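PDB 4E6F: uncharacterized protein from Bacteroides ovatus, which is of unknown function but belongs to the DUF4468 family, whose domain adopts a TBP-like fold of antiparallel sheet and helices. Local coordinates for residues A[69-81]-A[92-104]. Sequence-based numbering, arbitrary orientation.
Sequences AKGTIAGVGEEWI and RTLVNYQITVTCK. With EDO (1,2-ethanediol), chain E.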
ATOM      1  N   ALA A  69       1.687  24.152   3.767  1.00 25.47           N
ATOM      2  CA  ALA A  69       0.929  25.012   2.837  1.00 26.29           C
ATOM      3  C   ALA A  69       0.405  24.208   1.638  1.00 29.92           C
ATOM      4  O   ALA A  69      -0.769  24.366   1.259  1.00 30.22           O
ATOM      5  CB  ALA A  69       1.793  26.176   2.363  1.00 27.36           C
ATOM      6  N   LYS A  70       1.238  23.302   1.094  1.00 27.18           N
ATOM      7  CA  LYS A  70       0.867  22.468  -0.058  1.00 26.89           C
ATOM      8  C   LYS A  70       0.090  21.219   0.316  1.00 29.91           C
ATOM      9  O   LYS A  70      -0.353  20.507  -0.585  1.00 32.05           O
ATOM     10  CB  LYS A  70       2.089  22.051  -0.851  1.00 27.35           C
ATOM     11  CG  LYS A  70       2.744  23.180  -1.583  1.00 36.46           C
ATOM     12  CD  LYS A  70       3.858  22.633  -2.415  1.00 30.50           C
ATOM     13  CE  LYS A  70       4.624  23.741  -3.090  1.00 44.57           C
ATOM     14  NZ  LYS A  70       5.788  23.202  -3.834  1.00 47.21           N
ATOM     15  N   GLY A  71      -0.072  20.977   1.614  1.00 22.83           N
ATOM     16  CA  GLY A  71      -0.801  19.840   2.163  1.00 20.77           C
ATOM     17  C   GLY A  71      -0.235  18.500   1.720  1.00 20.37           C
ATOM     18  O   GLY A  71      -0.995  17.538   1.590  1.00 18.39           O
ATOM     19  N   THR A  72       1.107  18.414   1.508  1.00 16.98           N
ATOM     20  CA  THR A  72       1.746  17.164   1.078  0.50 14.72           C
ATOM     21  C   THR A  72       2.533  16.540   2.220  1.00 15.65           C
ATOM     22  O   THR A  72       3.181  17.249   3.005  1.00 14.95           O
ATOM     23  CB  THR A  72       2.641  17.335  -0.168  0.50 18.10           C
ATOM     24  OG1 THR A  72       3.511  18.459  -0.023  0.50 13.28           O
ATOM     25  CG2 THR A  72       1.838  17.437  -1.465  0.50 18.19           C
ATOM     26  N   ILE A  73       2.450  15.208   2.327  1.00 13.51           N
ATOM     27  CA  ILE A  73       3.142  14.454   3.368  1.00 12.33           C
ATOM     28  C   ILE A  73       3.713  13.214   2.736  1.00 13.53           C
ATOM     29  O   ILE A  73       2.997  12.551   1.966  1.00 14.38           O
ATOM     30  CB  ILE A  73       2.161  14.047   4.506  1.00 15.35           C
ATOM     31  CG1 ILE A  73       1.268  15.216   4.963  1.00 17.44           C
ATOM     32  CG2 ILE A  73       2.908  13.406   5.699  1.00 15.02           C
ATOM     33  CD1 ILE A  73      -0.050  14.700   5.572  1.00 21.31           C
ATOM     34  N   ALA A  74       4.944  12.856   3.071  1.00 10.94           N
ATOM     35  CA  ALA A  74       5.459  11.582   2.589  1.00 10.74           C
ATOM     36  C   ALA A  74       6.203  10.875   3.691  1.00 12.41           C
ATOM     37  O   ALA A  74       6.924  11.501   4.474  1.00 12.25           O
ATOM     38  CB  ALA A  74       6.362  11.754   1.380  1.00 11.84           C
ATOM     39  N   GLY A  75       6.049   9.560   3.716  1.00 12.06           N
ATOM     40  CA  GLY A  75       6.761   8.746   4.688  1.00 12.48           C
ATOM     41  C   GLY A  75       7.301   7.508   4.026  1.00 14.55           C
ATOM     42  O   GLY A  75       6.875   7.146   2.917  1.00 13.06           O
ATOM     43  N   VAL A  76       8.252   6.870   4.684  1.00 11.88           N
ATOM     44  CA  VAL A  76       8.787   5.606   4.197  1.00 11.80           C
ATOM     45  C   VAL A  76       8.483   4.538   5.229  1.00 15.18           C
ATOM     46  O   VAL A  76       8.403   4.830   6.417  1.00 13.99           O
ATOM     47  CB  VAL A  76      10.284   5.659   3.835  1.00 14.53           C
ATOM     48  CG1 VAL A  76      10.496   6.673   2.694  1.00 13.81           C
ATOM     49  CG2 VAL A  76      11.159   5.995   5.059  1.00 15.45           C
ATOM     50  N   GLY A  77       8.285   3.322   4.758  1.00 14.39           N
ATOM     51  CA  GLY A  77       7.972   2.221   5.650  1.00 14.68           C
ATOM     52  C   GLY A  77       8.673   0.942   5.260  1.00 16.67           C
ATOM     53  O   GLY A  77       9.051   0.736   4.096  1.00 15.36           O
ATOM     54  N   GLU A  78       8.796   0.065   6.249  1.00 14.52           N
ATOM     55  CA  GLU A  78       9.404  -1.243   6.062  1.00 14.44           C
ATOM     56  C   GLU A  78       8.643  -2.217   6.935  1.00 17.98           C
ATOM     57  O   GLU A  78       8.456  -1.969   8.133  1.00 18.19           O
ATOM     58  CB  GLU A  78      10.888  -1.203   6.430  1.00 16.55           C
ATOM     59  CG  GLU A  78      11.567  -2.553   6.237  1.00 19.39           C
ATOM     60  CD  GLU A  78      13.027  -2.497   6.631  1.00 28.78           C
ATOM     61  OE1 GLU A  78      13.822  -1.887   5.883  1.00 21.78           O
ATOM     62  OE2 GLU A  78      13.372  -3.061   7.694  1.00 27.29           O
ATOM     63  N   GLU A  79       8.165  -3.305   6.332  1.00 16.51           N
ATOM     64  CA  GLU A  79       7.393  -4.311   7.074  1.00 16.44           C
ATOM     65  C   GLU A  79       7.634  -5.687   6.541  1.00 18.99           C
ATOM     66  O   GLU A  79       8.122  -5.837   5.417  1.00 16.62           O
ATOM     67  CB  GLU A  79       5.879  -4.055   6.909  1.00 16.87           C
ATOM     68  CG  GLU A  79       5.322  -2.811   7.564  1.00 20.75           C
ATOM     69  CD  GLU A  79       3.836  -2.661   7.319  1.00 23.85           C
ATOM     70  OE1 GLU A  79       3.069  -3.600   7.640  1.00 22.25           O
ATOM     71  OE2 GLU A  79       3.432  -1.590   6.820  1.00 20.59           O
ATOM     72  N   TRP A  80       7.185  -6.696   7.306  1.00 17.52           N
ATOM     73  CA  TRP A  80       7.109  -8.054   6.797  1.00 18.09           C
ATOM     74  C   TRP A  80       5.728  -8.273   6.219  1.00 20.95           C
ATOM     75  O   TRP A  80       4.726  -7.873   6.844  1.00 19.66           O
ATOM     76  CB  TRP A  80       7.332  -9.095   7.918  1.00 18.23           C
ATOM     77  CG  TRP A  80       8.719  -9.090   8.472  1.00 20.37           C
ATOM     78  CD1 TRP A  80       9.100  -8.690   9.721  1.00 24.20           C
ATOM     79  CD2 TRP A  80       9.912  -9.542   7.812  1.00 20.84           C
ATOM     80  NE1 TRP A  80      10.458  -8.867   9.882  1.00 24.30           N
ATOM     81  CE2 TRP A  80      10.987  -9.355   8.714  1.00 25.29           C
ATOM     82  CE3 TRP A  80      10.184 -10.071   6.534  1.00 21.96           C
ATOM     83  CZ2 TRP A  80      12.309  -9.696   8.390  1.00 25.16           C
ATOM     84  CZ3 TRP A  80      11.498 -10.380   6.206  1.00 24.14           C
ATOM     85  CH2 TRP A  80      12.543 -10.200   7.131  1.00 25.34           C
ATOM     86  N   ILE A  81       5.666  -8.946   5.059  1.00 16.47           N
ATOM     87  CA  ILE A  81       4.421  -9.426   4.459  1.00 15.74           C
ATOM     88  C   ILE A  81       4.485 -10.951   4.553  1.00 19.27           C
ATOM     89  O   ILE A  81       5.403 -11.543   3.986  1.00 18.29           O
ATOM     90  CB  ILE A  81       4.185  -8.930   3.017  1.00 18.53           C
ATOM     91  CG1 ILE A  81       3.831  -7.414   3.005  1.00 18.22           C
ATOM     92  CG2 ILE A  81       3.052  -9.745   2.358  1.00 19.77           C
ATOM     93  CD1 ILE A  81       3.753  -6.861   1.592  1.00 20.07           C
ATOM     94  N   ARG A  92       7.761 -15.443   4.131  1.00 17.28           N
ATOM     95  CA  ARG A  92       7.459 -14.019   4.191  1.00 16.82           C
ATOM     96  C   ARG A  92       8.456 -13.218   3.379  1.00 17.59           C
ATOM     97  O   ARG A  92       9.552 -13.711   3.087  1.00 16.61           O
ATOM     98  CB  ARG A  92       7.487 -13.540   5.658  1.00 19.33           C
ATOM     99  CG  ARG A  92       8.878 -13.594   6.309  1.00 21.59           C
ATOM    100  CD  ARG A  92       8.843 -13.145   7.754  1.00 24.68           C
ATOM    101  NE  ARG A  92      10.190 -13.078   8.325  1.00 24.52           N
ATOM    102  CZ  ARG A  92      10.465 -12.625   9.545  1.00 36.29           C
ATOM    103  NH1 ARG A  92       9.494 -12.177  10.330  1.00 26.05           N
ATOM    104  NH2 ARG A  92      11.718 -12.597   9.981  1.00 29.49           N
ATOM    105  N   THR A  93       8.104 -11.967   3.061  1.00 15.60           N
ATOM    106  CA  THR A  93       9.023 -11.074   2.394  1.00 15.07           C
ATOM    107  C   THR A  93       9.121  -9.774   3.166  1.00 17.84           C
ATOM    108  O   THR A  93       8.158  -9.373   3.832  1.00 16.85           O
ATOM    109  CB  THR A  93       8.604 -10.782   0.928  1.00 16.32           C
ATOM    110  OG1 THR A  93       9.647 -10.025   0.297  1.00 16.62           O
ATOM    111  CG2 THR A  93       7.280 -10.007   0.813  1.00 15.77           C
ATOM    112  N   LEU A  94      10.269  -9.108   3.059  1.00 15.78           N
ATOM    113  CA  LEU A  94      10.339  -7.742   3.561  1.00 15.23           C
ATOM    114  C   LEU A  94       9.777  -6.881   2.448  1.00 17.61           C
ATOM    115  O   LEU A  94       9.911  -7.230   1.268  1.00 14.95           O
ATOM    116  CB  LEU A  94      11.799  -7.348   3.871  1.00 15.93           C
ATOM    117  CG  LEU A  94      12.009  -6.096   4.712  1.00 20.14           C
ATOM    118  CD1 LEU A  94      11.594  -6.344   6.182  1.00 21.12           C
ATOM    119  CD2 LEU A  94      13.477  -5.620   4.616  1.00 20.69           C
ATOM    120  N   VAL A  95       9.141  -5.768   2.796  1.00 15.46           N
ATOM    121  CA  VAL A  95       8.676  -4.817   1.804  1.00 14.34           C
ATOM    122  C   VAL A  95       9.117  -3.442   2.266  1.00 15.42           C
ATOM    123  O   VAL A  95       9.059  -3.163   3.459  1.00 15.52           O
ATOM    124  CB  VAL A  95       7.143  -4.879   1.522  1.00 16.59           C
ATOM    125  CG1 VAL A  95       6.315  -4.497   2.755  1.00 15.89           C
ATOM    126  CG2 VAL A  95       6.754  -3.997   0.327  1.00 16.34           C
ATOM    127  N   ASN A  96       9.588  -2.610   1.335  1.00 13.61           N
ATOM    128  CA  ASN A  96       9.904  -1.202   1.582  1.00 13.38           C
ATOM    129  C   ASN A  96       9.030  -0.413   0.664  1.00 14.33           C
ATOM    130  O   ASN A  96       8.796  -0.825  -0.478  1.00 13.60           O
ATOM    131  CB  ASN A  96      11.368  -0.873   1.367  1.00 14.04           C
ATOM    132  CG  ASN A  96      12.245  -1.370   2.486  1.00 22.27           C
ATOM    133  OD1 ASN A  96      12.514  -0.668   3.496  1.00 21.39           O
ATOM    134  ND2 ASN A  96      12.681  -2.607   2.350  1.00 15.02           N
ATOM    135  N   TYR A  97       8.518   0.721   1.152  1.00 12.54           N
ATOM    136  CA  TYR A  97       7.587   1.488   0.327  1.00 11.85           C
ATOM    137  C   TYR A  97       7.592   2.958   0.733  1.00 13.80           C
ATOM    138  O   TYR A  97       8.130   3.299   1.786  1.00 12.59           O
ATOM    139  CB  TYR A  97       6.143   0.914   0.489  1.00 12.90           C
ATOM    140  CG  TYR A  97       5.685   0.803   1.935  1.00 13.29           C
ATOM    141  CD1 TYR A  97       5.152   1.908   2.608  1.00 14.06           C
ATOM    142  CD2 TYR A  97       5.873  -0.375   2.659  1.00 14.46           C
ATOM    143  CE1 TYR A  97       4.773   1.824   3.948  1.00 14.08           C
ATOM    144  CE2 TYR A  97       5.470  -0.478   3.998  1.00 14.63           C
ATOM    145  CZ  TYR A  97       4.922   0.627   4.634  1.00 16.08           C
ATOM    146  OH  TYR A  97       4.543   0.553   5.956  1.00 15.98           O
ATOM    147  N   GLN A  98       6.913   3.804  -0.056  1.00 11.67           N
ATOM    148  CA  GLN A  98       6.689   5.189   0.308  1.00 11.15           C
ATOM    149  C   GLN A  98       5.193   5.433   0.317  1.00 12.77           C
ATOM    150  O   GLN A  98       4.473   4.920  -0.549  1.00 12.28           O
ATOM    151  CB  GLN A  98       7.383   6.120  -0.695  1.00 11.08           C
ATOM    152  CG  GLN A  98       7.143   7.607  -0.393  1.00 11.94           C
ATOM    153  CD  GLN A  98       8.011   8.524  -1.229  1.00 11.96           C
ATOM    154  OE1 GLN A  98       9.211   8.270  -1.423  1.00 14.11           O
ATOM    155  NE2 GLN A  98       7.405   9.620  -1.711  1.00 12.70           N
ATOM    156  N   ILE A  99       4.716   6.163   1.342  1.00 11.08           N
ATOM    157  CA  ILE A  99       3.313   6.605   1.416  1.00 10.14           C
ATOM    158  C   ILE A  99       3.339   8.081   1.069  1.00 13.30           C
ATOM    159  O   ILE A  99       4.061   8.830   1.729  1.00 12.95           O
ATOM    160  CB  ILE A  99       2.667   6.412   2.809  1.00 12.54           C
ATOM    161  CG1 ILE A  99       2.913   5.008   3.358  1.00 13.47           C
ATOM    162  CG2 ILE A  99       1.145   6.742   2.736  1.00 13.17           C
ATOM    163  CD1 ILE A  99       2.436   4.848   4.860  1.00 15.66           C
ATOM    164  N   THR A 100       2.547   8.509   0.084  1.00 10.98           N
ATOM    165  CA  THR A 100       2.489   9.911  -0.330  1.00 10.98           C
ATOM    166  C   THR A 100       1.057  10.369  -0.186  1.00 13.10           C
ATOM    167  O   THR A 100       0.163   9.770  -0.800  1.00 13.75           O
ATOM    168  CB  THR A 100       3.000  10.062  -1.744  1.00 14.28           C
ATOM    169  OG1 THR A 100       4.368   9.616  -1.760  1.00 14.26           O
ATOM    170  CG2 THR A 100       2.897  11.526  -2.259  1.00 17.29           C
ATOM    171  N   VAL A 101       0.834  11.432   0.583  1.00 12.00           N
ATOM    172  CA  VAL A 101      -0.516  11.955   0.843  1.00 12.01           C
ATOM    173  C   VAL A 101      -0.593  13.383   0.356  1.00 14.91           C
ATOM    174  O   VAL A 101       0.296  14.182   0.669  1.00 14.33           O
ATOM    175  CB  VAL A 101      -0.869  11.857   2.352  1.00 15.66           C
ATOM    176  CG1 VAL A 101      -2.218  12.522   2.653  1.00 16.59           C
ATOM    177  CG2 VAL A 101      -0.881  10.403   2.796  1.00 16.08           C
ATOM    178  N   THR A 102      -1.651  13.697  -0.428  1.00 13.05           N
ATOM    179  CA  THR A 102      -1.875  15.035  -0.968  1.00 12.50           C
ATOM    180  C   THR A 102      -3.251  15.502  -0.460  1.00 15.81           C
ATOM    181  O   THR A 102      -4.269  14.862  -0.759  1.00 16.43           O
ATOM    182  CB  THR A 102      -1.806  15.007  -2.503  1.00 18.12           C
ATOM    183  OG1 THR A 102      -0.546  14.449  -2.910  1.00 18.87           O
ATOM    184  CG2 THR A 102      -1.956  16.416  -3.116  1.00 18.76           C
ATOM    185  N   CYS A 103      -3.263  16.571   0.319  1.00 14.53           N
ATOM    186  CA  CYS A 103      -4.467  17.139   0.940  1.00 15.99           C
ATOM    187  C   CYS A 103      -4.864  18.412   0.224  1.00 21.47           C
ATOM    188  O   CYS A 103      -4.028  19.286  -0.013  1.00 20.75           O
ATOM    189  CB  CYS A 103      -4.244  17.412   2.429  1.00 17.04           C
ATOM    190  SG  CYS A 103      -3.501  16.029   3.345  1.00 20.17           S
ATOM    191  N   LYS A 104      -6.167  18.552  -0.030  1.00 18.64           N
ATOM    192  CA  LYS A 104      -6.764  19.732  -0.651  1.00 18.79           C
ATOM    193  C   LYS A 104      -8.021  20.040   0.139  1.00 21.98           C
ATOM    194  O   LYS A 104      -8.465  19.170   0.888  1.00 19.26           O
ATOM    195  CB  LYS A 104      -7.094  19.457  -2.134  1.00 23.26           C
ATOM    196  CG  LYS A 104      -5.873  19.346  -3.049  1.00 38.77           C
ATOM    197  CD  LYS A 104      -6.291  18.996  -4.472  1.00 55.15           C
ATOM    198  CE  LYS A 104      -5.109  18.793  -5.394  1.00 69.59           C
ATOM    199  NZ  LYS A 104      -5.521  18.182  -6.689  1.00 76.72           N
TER
HETATM  200  C1  EDO E 403      11.452   2.708  -0.438  1.00 32.18           C
HETATM  201  O1  EDO E 403      10.209   3.322  -0.748  1.00 31.55           O
HETATM  202  C2  EDO E 403      11.887   3.085   1.002  1.00 28.64           C
HETATM  203  O2  EDO E 403      10.927   2.637   1.966  1.00 26.00           O
HETATM  204  O   HOH W   1      -2.421  20.003  -2.138  1.00 32.95           O
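Tyr97 lays its ring over Gly77, its partner in a hydrogen-bonded pair of the antiparallel beta hairpin formed by strands 72-85 and 90-104 in the TBP-like domain. With CG set between the backbone N and the carbonyl carbon (chi1 53°), the ring swings across to the neighbouring strand, and Gly77 CA makes a CH-pi contact over the ring face, 3.9 Å from the Tyr97 centroid; a CB on Gly77 would run into the ring. Tyr97 OH then reaches diagonally to Glu79, donating to the anti lone pair of Glu79 OE2 at 2.6 Å, with carboxylate and ring planes 74° apart. Arg52 forms a salt bridge to the same OE2, and Asn56 hydrogen-bonds the hydroxyl. A phenylalanine in place of Tyr97 would probably still cover Gly77 but leave Glu79 OE2 without this bond and Asn56 without its mate. On the same face Ile81 CD1 packs against Val95 CG1 at 3.7 Å, and Ile81 also touches Lys154 of helix 149-169, while Ile73 and Val101 meet helix 38-54. The other face carries a sandwich round Trp80. Leu94 CD1 sits over the centre of the six-membered ring, 3.8 Å from its centroid, and the extended Glu78 side chain crosses Leu94 at a slant, its CD against Leu94 CD2. Against the opposite face the extended Arg92 chain lays its guanidinium flat, planes 2° apart, a cation-pi stack with CZ 3.5 Å from the six-membered ring centroid and NH2 above Trp80 CZ2.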